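Local coordinates for protein SSD1 (Saccharomyces cerevisiae S288C, PDB 7AM1), which binds messenger RNA and represses its translation, being a catalytically inactive member of the RNase II family, at residues A[317-325]-A[701-712]; A[218-226]-A[278-287]. One frame throughout, in Å; residues are numbered along the deposited sequence.

How the contacts relate
Both contacts involve the second cold-shock domain, and their centres lie about 15 Å apart. Contact 2 comes first along the chain and closes before contact 1 opens: it pairs strands 221-226 and 281-289 inside the domain's five-stranded antiparallel sheet. Contact 1 then carries the end of helix 311-321, which follows the last strand of that sheet, onto the long helix 689-725, almost four hundred residues further on. The two are joined directly. Asp-321 OD1 accepts a probable hydrogen bond from Ser-222 N, and Asn-323 OD1 one from Leu-220 N, so the position of the cold-shock sheet is probably coupled to helix 689-725 through one short helix end.

Contact 1: A[317-325]-A[701-712]; sequences SILRDNNFL and FKKDCAYQAQEQ
Asn-322 meets helix 689-725 with both ends of its amide. Its OD1 accepts a hydrogen bond from Gln-708 NE2 at 2.8 Å, nearly along the C=O axis, with the two amide planes 60° apart. The ND2 gives to Gln-712 OE1 (3.0 Å), arriving above that carbonyl's plane, and also to Ile-318 O in the last turn of helix 311-321. With CG beside the backbone N (chi1 -70°), the amide can bond to both helices together. Ile-318 CG2 lies 3.8 Å from Ala-709 CB. Asn-323 is the C-prime residue of a Schellman motif; its ND2 donates to Cys-705 SG (3.4 Å), which lies in the amide plane, while the Phe-701 side chain crosses it at about a right angle, and its OD1 bonds to Leu-220 N. Lys-702, its chain bent at two torsions, brings NZ to donate to Asn-323 O (2.8 Å) from above the carbonyl plane. The Phe-324 ring turns its edge to the helix backbone, with CZ 3.8 Å from Ala-706 CB, and Val-420 touches both side chains. Two waters bridge Asp-321 OD2 to Gln-712. Amides, a thiol and an ammonium group thus hold the helix end beside apolar contacts, the lysine's charge probably complementing its carbonyls.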
loop_
_atom_site.group_PDB
_atom_site.type_symbol
_atom_site.label_atom_id
_atom_site.label_comp_id
_atom_site.label_asym_id
_atom_site.label_seq_id
_atom_site.Cartn_x
_atom_site.Cartn_y
_atom_site.Cartn_z
ATOM N N SER A 317 11.389 -5.976 -12.831
ATOM C CA SER A 317 10.198 -6.818 -12.873
ATOM C C SER A 317 9.062 -6.214 -12.057
ATOM O O SER A 317 7.895 -6.277 -12.463
ATOM C CB SER A 317 10.532 -8.217 -12.361
ATOM O OG SER A 317 9.357 -8.987 -12.192
ATOM N N ILE A 318 9.384 -5.632 -10.899
ATOM C CA ILE A 318 8.367 -4.951 -10.105
ATOM C C ILE A 318 7.766 -3.798 -10.894
ATOM O O ILE A 318 6.544 -3.603 -10.901
ATOM C CB ILE A 318 8.962 -4.469 -8.766
ATOM C CG1 ILE A 318 9.231 -5.672 -7.860
ATOM C CG2 ILE A 318 8.027 -3.444 -8.097
ATOM C CD1 ILE A 318 10.077 -5.367 -6.652
ATOM N N LEU A 319 8.607 -3.023 -11.579
ATOM C CA LEU A 319 8.110 -1.885 -12.344
ATOM C C LEU A 319 7.217 -2.342 -13.494
ATOM O O LEU A 319 6.120 -1.804 -13.691
ATOM C CB LEU A 319 9.280 -1.047 -12.861
ATOM C CG LEU A 319 10.001 -0.183 -11.824
ATOM C CD1 LEU A 319 11.289 0.377 -12.401
ATOM C CD2 LEU A 319 9.106 0.949 -11.336
ATOM N N ARG A 320 7.678 -3.331 -14.271
ATOM C CA ARG A 320 6.903 -3.800 -15.417
ATOM C C ARG A 320 5.595 -4.443 -14.977
ATOM O O ARG A 320 4.555 -4.257 -15.621
ATOM C CB ARG A 320 7.689 -4.821 -16.235
ATOM C CG ARG A 320 9.046 -4.421 -16.762
ATOM C CD ARG A 320 8.965 -3.452 -17.909
ATOM N NE ARG A 320 10.291 -2.936 -18.226
ATOM C CZ ARG A 320 11.163 -3.567 -19.011
ATOM N NH1 ARG A 320 10.840 -4.725 -19.570
ATOM N NH2 ARG A 320 12.353 -3.039 -19.250
ATOM N N ASP A 321 5.640 -5.252 -13.913
ATOM C CA ASP A 321 4.426 -5.895 -13.428
ATOM C C ASP A 321 3.393 -4.861 -13.032
ATOM O O ASP A 321 2.187 -5.130 -13.088
ATOM C CB ASP A 321 4.736 -6.798 -12.240
ATOM C CG ASP A 321 3.575 -7.707 -11.884
ATOM O OD1 ASP A 321 2.992 -8.329 -12.803
ATOM O OD2 ASP A 321 3.260 -7.818 -10.680
ATOM N N ASN A 322 3.844 -3.687 -12.606
ATOM C CA ASN A 322 2.959 -2.580 -12.289
ATOM C C ASN A 322 2.874 -1.554 -13.416
ATOM O O ASN A 322 2.526 -0.397 -13.165
ATOM C CB ASN A 322 3.406 -1.947 -10.974
ATOM C CG ASN A 322 3.146 -2.863 -9.794
ATOM O OD1 ASN A 322 2.002 -3.040 -9.379
ATOM N ND2 ASN A 322 4.201 -3.468 -9.266
ATOM N N ASN A 323 3.203 -1.952 -14.649
ATOM C CA ASN A 323 2.845 -1.201 -15.856
ATOM C C ASN A 323 3.659 0.074 -16.033
ATOM O O ASN A 323 3.211 1.015 -16.694
ATOM C CB ASN A 323 1.349 -0.879 -15.867
ATOM C CG ASN A 323 0.496 -2.121 -15.768
ATOM O OD1 ASN A 323 0.428 -2.901 -16.714
ATOM N ND2 ASN A 323 -0.100 -2.352 -14.602
ATOM N N PHE A 324 4.860 0.114 -15.470
ATOM C CA PHE A 324 5.776 1.237 -15.657
ATOM C C PHE A 324 6.879 0.785 -16.611
ATOM O O PHE A 324 7.789 0.048 -16.220
ATOM C CB PHE A 324 6.338 1.711 -14.318
ATOM C CG PHE A 324 5.294 2.274 -13.393
ATOM C CD1 PHE A 324 4.830 3.568 -13.557
ATOM C CD2 PHE A 324 4.773 1.508 -12.366
ATOM C CE1 PHE A 324 3.865 4.090 -12.713
ATOM C CE2 PHE A 324 3.806 2.022 -11.521
ATOM C CZ PHE A 324 3.349 3.316 -11.698
ATOM N N LEU A 325 6.781 1.213 -17.872
ATOM C CA LEU A 325 7.856 0.979 -18.828
ATOM C C LEU A 325 8.934 2.050 -18.733
ATOM O O LEU A 325 10.102 1.776 -19.025
ATOM C CB LEU A 325 7.299 0.927 -20.250
ATOM C CG LEU A 325 6.340 -0.222 -20.557
ATOM C CD1 LEU A 325 5.879 -0.132 -21.999
ATOM C CD2 LEU A 325 6.998 -1.565 -20.286
ATOM N N PHE A 701 -5.527 3.832 -11.737
ATOM C CA PHE A 701 -4.813 2.606 -12.071
ATOM C C PHE A 701 -3.315 2.767 -11.849
ATOM O O PHE A 701 -2.687 1.956 -11.159
ATOM C CB PHE A 701 -5.118 2.218 -13.519
ATOM C CG PHE A 701 -4.322 1.052 -14.011
ATOM C CD1 PHE A 701 -4.657 -0.240 -13.644
ATOM C CD2 PHE A 701 -3.253 1.245 -14.872
ATOM C CE1 PHE A 701 -3.924 -1.316 -14.100
ATOM C CE2 PHE A 701 -2.521 0.164 -15.341
ATOM C CZ PHE A 701 -2.858 -1.113 -14.953
ATOM N N LYS A 702 -2.727 3.818 -12.418
ATOM C CA LYS A 702 -1.283 3.991 -12.319
ATOM C C LYS A 702 -0.852 4.333 -10.895
ATOM O O LYS A 702 0.243 3.945 -10.476
ATOM C CB LYS A 702 -0.817 5.055 -13.313
ATOM C CG LYS A 702 -1.198 4.720 -14.763
ATOM C CD LYS A 702 -0.277 3.701 -15.455
ATOM C CE LYS A 702 1.202 4.035 -15.345
ATOM N NZ LYS A 702 1.984 3.496 -16.496
ATOM N N LYS A 703 -1.677 5.070 -10.143
ATOM C CA LYS A 703 -1.311 5.411 -8.771
ATOM C C LYS A 703 -1.338 4.181 -7.872
ATOM O O LYS A 703 -0.430 3.975 -7.060
ATOM C CB LYS A 703 -2.250 6.488 -8.230
ATOM C CG LYS A 703 -1.926 6.932 -6.820
ATOM C CD LYS A 703 -2.399 8.365 -6.579
ATOM C CE LYS A 703 -1.954 8.872 -5.228
ATOM N NZ LYS A 703 -0.470 8.970 -5.173
ATOM N N ASP A 704 -2.350 3.331 -8.019
ATOM C CA ASP A 704 -2.367 2.113 -7.220
ATOM C C ASP A 704 -1.227 1.191 -7.619
ATOM O O ASP A 704 -0.677 0.487 -6.768
ATOM C CB ASP A 704 -3.726 1.433 -7.352
ATOM C CG ASP A 704 -4.819 2.193 -6.623
ATOM O OD1 ASP A 704 -4.484 3.005 -5.736
ATOM O OD2 ASP A 704 -6.004 2.000 -6.943
ATOM N N CYS A 705 -0.833 1.214 -8.894
ATOM C CA CYS A 705 0.349 0.478 -9.326
ATOM C C CYS A 705 1.616 1.031 -8.681
ATOM O O CYS A 705 2.510 0.261 -8.309
ATOM C CB CYS A 705 0.463 0.525 -10.851
ATOM S SG CYS A 705 -0.703 -0.563 -11.742
ATOM N N ALA A 706 1.729 2.361 -8.566
ATOM C CA ALA A 706 2.901 2.950 -7.922
ATOM C C ALA A 706 2.964 2.563 -6.452
ATOM O O ALA A 706 4.050 2.357 -5.900
ATOM C CB ALA A 706 2.888 4.474 -8.068
ATOM N N TYR A 707 1.806 2.490 -5.796
ATOM C CA TYR A 707 1.740 2.012 -4.418
ATOM C C TYR A 707 2.199 0.563 -4.322
ATOM O O TYR A 707 3.030 0.213 -3.476
ATOM C CB TYR A 707 0.305 2.169 -3.911
ATOM C CG TYR A 707 -0.027 1.441 -2.630
ATOM C CD1 TYR A 707 0.357 1.951 -1.401
ATOM C CD2 TYR A 707 -0.756 0.261 -2.650
ATOM C CE1 TYR A 707 0.043 1.294 -0.222
ATOM C CE2 TYR A 707 -1.074 -0.404 -1.477
ATOM C CZ TYR A 707 -0.677 0.120 -0.267
ATOM O OH TYR A 707 -0.996 -0.527 0.901
ATOM N N GLN A 708 1.672 -0.298 -5.192
ATOM C CA GLN A 708 2.062 -1.703 -5.157
ATOM C C GLN A 708 3.557 -1.861 -5.400
ATOM O O GLN A 708 4.224 -2.653 -4.722
ATOM C CB GLN A 708 1.256 -2.487 -6.190
ATOM C CG GLN A 708 -0.235 -2.522 -5.877
ATOM C CD GLN A 708 -1.085 -3.152 -6.972
ATOM O OE1 GLN A 708 -2.218 -3.559 -6.717
ATOM N NE2 GLN A 708 -0.551 -3.224 -8.191
ATOM N N ALA A 709 4.103 -1.113 -6.362
ATOM C CA ALA A 709 5.534 -1.175 -6.623
ATOM C C ALA A 709 6.330 -0.773 -5.390
ATOM O O ALA A 709 7.315 -1.434 -5.033
ATOM C CB ALA A 709 5.891 -0.274 -7.806
ATOM N N GLN A 710 5.905 0.293 -4.710
ATOM C CA GLN A 710 6.646 0.763 -3.546
ATOM C C GLN A 710 6.695 -0.306 -2.461
ATOM O O GLN A 710 7.769 -0.625 -1.940
ATOM C CB GLN A 710 6.028 2.061 -3.021
ATOM C CG GLN A 710 6.558 2.493 -1.657
ATOM C CD GLN A 710 6.164 3.916 -1.302
ATOM O OE1 GLN A 710 5.493 4.164 -0.298
ATOM N NE2 GLN A 710 6.594 4.862 -2.124
ATOM N N GLU A 711 5.548 -0.909 -2.136
ATOM C CA GLU A 711 5.533 -1.913 -1.075
ATOM C C GLU A 711 6.233 -3.199 -1.499
ATOM O O GLU A 711 6.844 -3.873 -0.663
ATOM C CB GLU A 711 4.094 -2.194 -0.646
ATOM C CG GLU A 711 3.445 -0.972 0.005
ATOM C CD GLU A 711 2.649 -1.295 1.259
ATOM O OE1 GLU A 711 2.190 -2.451 1.400
ATOM O OE2 GLU A 711 2.487 -0.386 2.103
ATOM N N GLN A 712 6.136 -3.571 -2.775
ATOM C CA GLN A 712 6.837 -4.757 -3.254
ATOM C C GLN A 712 8.344 -4.575 -3.146
ATOM O O GLN A 712 9.068 -5.518 -2.811
ATOM C CB GLN A 712 6.423 -5.051 -4.693
ATOM C CG GLN A 712 5.053 -5.709 -4.793
ATOM C CD GLN A 712 4.501 -5.724 -6.206
ATOM O OE1 GLN A 712 5.195 -5.389 -7.167
ATOM N NE2 GLN A 712 3.236 -6.100 -6.337
HETATM O O HOH W 1 1.994 -5.737 -9.205
HETATM O O HOH W 2 5.759 -7.929 -8.813
#

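Contact 2: A[218-226]-A[278-287]; sequences GQLFSGTLG and YSEKLFVASI
An antiparallel beta ladder in the second cold-shock domain, an OB-type fold, pairs strand 221-226 with strand 281-289, the central and fourth members of a five-stranded sheet ordered 3-2-1-4-5. Phe-221 with Ala-285 and Gly-223 with Phe-283 are hydrogen-bonded pairs, each closed by two backbone bonds; Phe-283 N to Gly-223 O is 2.8 Å. Between them, Ser-222 and Val-284 form a non-hydrogen-bonded pair with CA atoms 4.4 Å apart. The N-to-C directions of the two short segments make 124°, a strong twist for an antiparallel pair, and the partners diverge beyond Thr-224, where water 4 accepts from Leu-225 N.

Phe-221, Phe-283 and Ala-285 lie on one face. There the Phe-221 ring crosses Ile-287 at a slant, with CE2 3.8 Å from CD1, while Leu-225 CB approaches Phe-283 CD1 equally closely. Phe-250 of the neighbouring strand 247-252 adds to this layer against Phe-221, Leu-225 and Ala-285. On the other face, Val-284 CG1, anti to the backbone N (chi1 180°), reaches Leu-220 CB at 3.7 Å, and Ser-222 faces helix 311-321.

At the Ile-287 end the pairing passes to side chain and solvent: Ser-286 OG donates to Gln-219 O at 3.1 Å, tilted 29° from the carbonyl plane, and water 3 joins that same oxygen to Ile-287 N.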
loop_
_atom_site.group_PDB
_atom_site.type_symbol
_atom_site.label_atom_id
_atom_site.label_comp_id
_atom_site.label_asym_id
_atom_site.label_seq_id
_atom_site.Cartn_x
_atom_site.Cartn_y
_atom_site.Cartn_z
ATOM N N GLY A 218 -3.660 -2.839 -22.296
ATOM C CA GLY A 218 -2.214 -2.952 -22.288
ATOM C C GLY A 218 -1.595 -3.270 -20.943
ATOM O O GLY A 218 -0.439 -2.910 -20.703
ATOM N N GLN A 219 -2.316 -3.959 -20.065
ATOM C CA GLN A 219 -1.744 -4.341 -18.780
ATOM C C GLN A 219 -0.652 -5.384 -18.991
ATOM O O GLN A 219 -0.726 -6.220 -19.895
ATOM C CB GLN A 219 -2.829 -4.892 -17.854
ATOM C CG GLN A 219 -3.861 -3.865 -17.414
ATOM C CD GLN A 219 -4.912 -4.449 -16.486
ATOM O OE1 GLN A 219 -4.593 -5.114 -15.500
ATOM N NE2 GLN A 219 -6.177 -4.194 -16.796
ATOM N N LEU A 220 0.386 -5.311 -18.159
ATOM C CA LEU A 220 1.529 -6.206 -18.248
ATOM C C LEU A 220 1.616 -7.053 -16.986
ATOM O O LEU A 220 1.173 -6.641 -15.908
ATOM C CB LEU A 220 2.840 -5.431 -18.427
ATOM C CG LEU A 220 2.893 -4.466 -19.610
ATOM C CD1 LEU A 220 4.144 -3.600 -19.546
ATOM C CD2 LEU A 220 2.828 -5.236 -20.919
ATOM N N PHE A 221 2.193 -8.245 -17.136
ATOM C CA PHE A 221 2.328 -9.201 -16.047
ATOM C C PHE A 221 3.713 -9.823 -16.094
ATOM O O PHE A 221 4.119 -10.355 -17.130
ATOM C CB PHE A 221 1.275 -10.310 -16.141
ATOM C CG PHE A 221 -0.126 -9.801 -16.256
ATOM C CD1 PHE A 221 -0.781 -9.288 -15.155
ATOM C CD2 PHE A 221 -0.789 -9.841 -17.471
ATOM C CE1 PHE A 221 -2.077 -8.819 -15.262
ATOM C CE2 PHE A 221 -2.082 -9.371 -17.582
ATOM C CZ PHE A 221 -2.724 -8.856 -16.475
ATOM N N SER A 222 4.426 -9.763 -14.980
ATOM C CA SER A 222 5.703 -10.445 -14.852
ATOM C C SER A 222 5.472 -11.853 -14.316
ATOM O O SER A 222 4.507 -12.108 -13.589
ATOM C CB SER A 222 6.633 -9.677 -13.920
ATOM O OG SER A 222 6.086 -9.633 -12.616
ATOM N N GLY A 223 6.357 -12.769 -14.691
ATOM C CA GLY A 223 6.212 -14.145 -14.265
ATOM C C GLY A 223 7.183 -15.056 -14.989
ATOM O O GLY A 223 8.123 -14.606 -15.650
ATOM N N THR A 224 6.924 -16.351 -14.857
ATOM C CA THR A 224 7.803 -17.378 -15.388
ATOM C C THR A 224 7.066 -18.176 -16.453
ATOM O O THR A 224 5.834 -18.186 -16.509
ATOM C CB THR A 224 8.281 -18.311 -14.277
ATOM O OG1 THR A 224 7.142 -18.845 -13.595
ATOM C CG2 THR A 224 9.141 -17.546 -13.286
ATOM N N LEU A 225 7.840 -18.861 -17.290
ATOM C CA LEU A 225 7.314 -19.550 -18.461
ATOM C C LEU A 225 7.752 -21.004 -18.423
ATOM O O LEU A 225 8.922 -21.296 -18.154
ATOM C CB LEU A 225 7.793 -18.871 -19.747
ATOM C CG LEU A 225 7.055 -19.230 -21.035
ATOM C CD1 LEU A 225 5.611 -18.757 -20.984
ATOM C CD2 LEU A 225 7.768 -18.630 -22.238
ATOM N N GLY A 226 6.809 -21.917 -18.663
ATOM C CA GLY A 226 7.122 -23.331 -18.648
ATOM C C GLY A 226 6.250 -24.107 -19.611
ATOM O O GLY A 226 5.292 -23.581 -20.184
ATOM N N TYR A 278 14.916 -22.245 -19.001
ATOM C CA TYR A 278 14.317 -20.933 -18.798
ATOM C C TYR A 278 13.527 -20.838 -17.499
ATOM O O TYR A 278 12.921 -19.798 -17.231
ATOM C CB TYR A 278 13.397 -20.588 -19.975
ATOM C CG TYR A 278 14.126 -20.384 -21.283
ATOM C CD1 TYR A 278 14.455 -21.465 -22.087
ATOM C CD2 TYR A 278 14.482 -19.113 -21.714
ATOM C CE1 TYR A 278 15.119 -21.290 -23.284
ATOM C CE2 TYR A 278 15.149 -18.927 -22.912
ATOM C CZ TYR A 278 15.464 -20.020 -23.692
ATOM O OH TYR A 278 16.126 -19.848 -24.885
ATOM N N SER A 279 13.522 -21.899 -16.690
ATOM C CA SER A 279 12.689 -21.935 -15.495
ATOM C C SER A 279 13.015 -20.813 -14.518
ATOM O O SER A 279 12.154 -20.446 -13.709
ATOM C CB SER A 279 12.840 -23.291 -14.799
ATOM O OG SER A 279 14.164 -23.481 -14.330
ATOM N N GLU A 280 14.232 -20.267 -14.560
ATOM C CA GLU A 280 14.641 -19.218 -13.634
ATOM C C GLU A 280 14.708 -17.853 -14.314
ATOM O O GLU A 280 15.381 -16.944 -13.818
ATOM C CB GLU A 280 15.994 -19.567 -13.010
ATOM C CG GLU A 280 15.973 -20.847 -12.170
ATOM C CD GLU A 280 15.665 -20.619 -10.702
ATOM O OE1 GLU A 280 16.443 -19.923 -10.016
ATOM O OE2 GLU A 280 14.638 -21.152 -10.231
ATOM N N LYS A 281 14.027 -17.698 -15.448
ATOM C CA LYS A 281 13.993 -16.439 -16.176
ATOM C C LYS A 281 12.653 -15.749 -15.950
ATOM O O LYS A 281 11.614 -16.408 -15.828
ATOM C CB LYS A 281 14.211 -16.660 -17.674
ATOM C CG LYS A 281 15.598 -17.182 -18.039
ATOM C CD LYS A 281 16.690 -16.153 -17.791
ATOM C CE LYS A 281 18.050 -16.677 -18.239
ATOM N NZ LYS A 281 19.042 -15.585 -18.435
ATOM N N LEU A 282 12.680 -14.425 -15.887
ATOM C CA LEU A 282 11.469 -13.631 -15.745
ATOM C C LEU A 282 11.073 -13.079 -17.107
ATOM O O LEU A 282 11.912 -12.525 -17.826
ATOM C CB LEU A 282 11.672 -12.492 -14.747
ATOM C CG LEU A 282 11.466 -12.855 -13.275
ATOM C CD1 LEU A 282 11.701 -11.638 -12.394
ATOM C CD2 LEU A 282 10.073 -13.424 -13.025
ATOM N N PHE A 283 9.807 -13.256 -17.465
ATOM C CA PHE A 283 9.250 -12.684 -18.678
ATOM C C PHE A 283 8.117 -11.732 -18.317
ATOM O O PHE A 283 7.561 -11.778 -17.217
ATOM C CB PHE A 283 8.730 -13.776 -19.617
ATOM C CG PHE A 283 9.796 -14.721 -20.099
ATOM C CD1 PHE A 283 10.121 -15.842 -19.358
ATOM C CD2 PHE A 283 10.471 -14.493 -21.286
ATOM C CE1 PHE A 283 11.096 -16.724 -19.789
ATOM C CE2 PHE A 283 11.448 -15.375 -21.724
ATOM C CZ PHE A 283 11.761 -16.487 -20.971
ATOM N N VAL A 284 7.780 -10.861 -19.260
ATOM C CA VAL A 284 6.591 -10.023 -19.169
ATOM C C VAL A 284 5.618 -10.488 -20.243
ATOM O O VAL A 284 6.014 -10.708 -21.394
ATOM C CB VAL A 284 6.932 -8.532 -19.332
ATOM C CG1 VAL A 284 5.672 -7.690 -19.237
ATOM C CG2 VAL A 284 7.934 -8.098 -18.267
ATOM N N ALA A 285 4.351 -10.656 -19.864
ATOM C CA ALA A 285 3.316 -11.124 -20.773
ATOM C C ALA A 285 2.108 -10.197 -20.711
ATOM O O ALA A 285 1.950 -9.402 -19.781
ATOM C CB ALA A 285 2.895 -12.562 -20.439
ATOM N N SER A 286 1.252 -10.310 -21.725
ATOM C CA SER A 286 -0.024 -9.612 -21.760
ATOM C C SER A 286 -1.116 -10.592 -22.162
ATOM O O SER A 286 -0.856 -11.585 -22.843
ATOM C CB SER A 286 -0.007 -8.429 -22.748
ATOM O OG SER A 286 0.845 -7.393 -22.289
ATOM N N ILE A 287 -2.337 -10.314 -21.720
ATOM C CA ILE A 287 -3.484 -11.148 -22.059
ATOM C C ILE A 287 -4.145 -10.573 -23.305
ATOM O O ILE A 287 -4.522 -9.396 -23.336
ATOM C CB ILE A 287 -4.474 -11.225 -20.883
ATOM C CG1 ILE A 287 -3.864 -12.040 -19.737
ATOM C CG2 ILE A 287 -5.795 -11.825 -21.336
ATOM C CD1 ILE A 287 -4.684 -12.036 -18.470
HETATM O O HOH W 3 -2.823 -7.683 -20.482
HETATM O O HOH W 4 10.450 -18.640 -16.964
#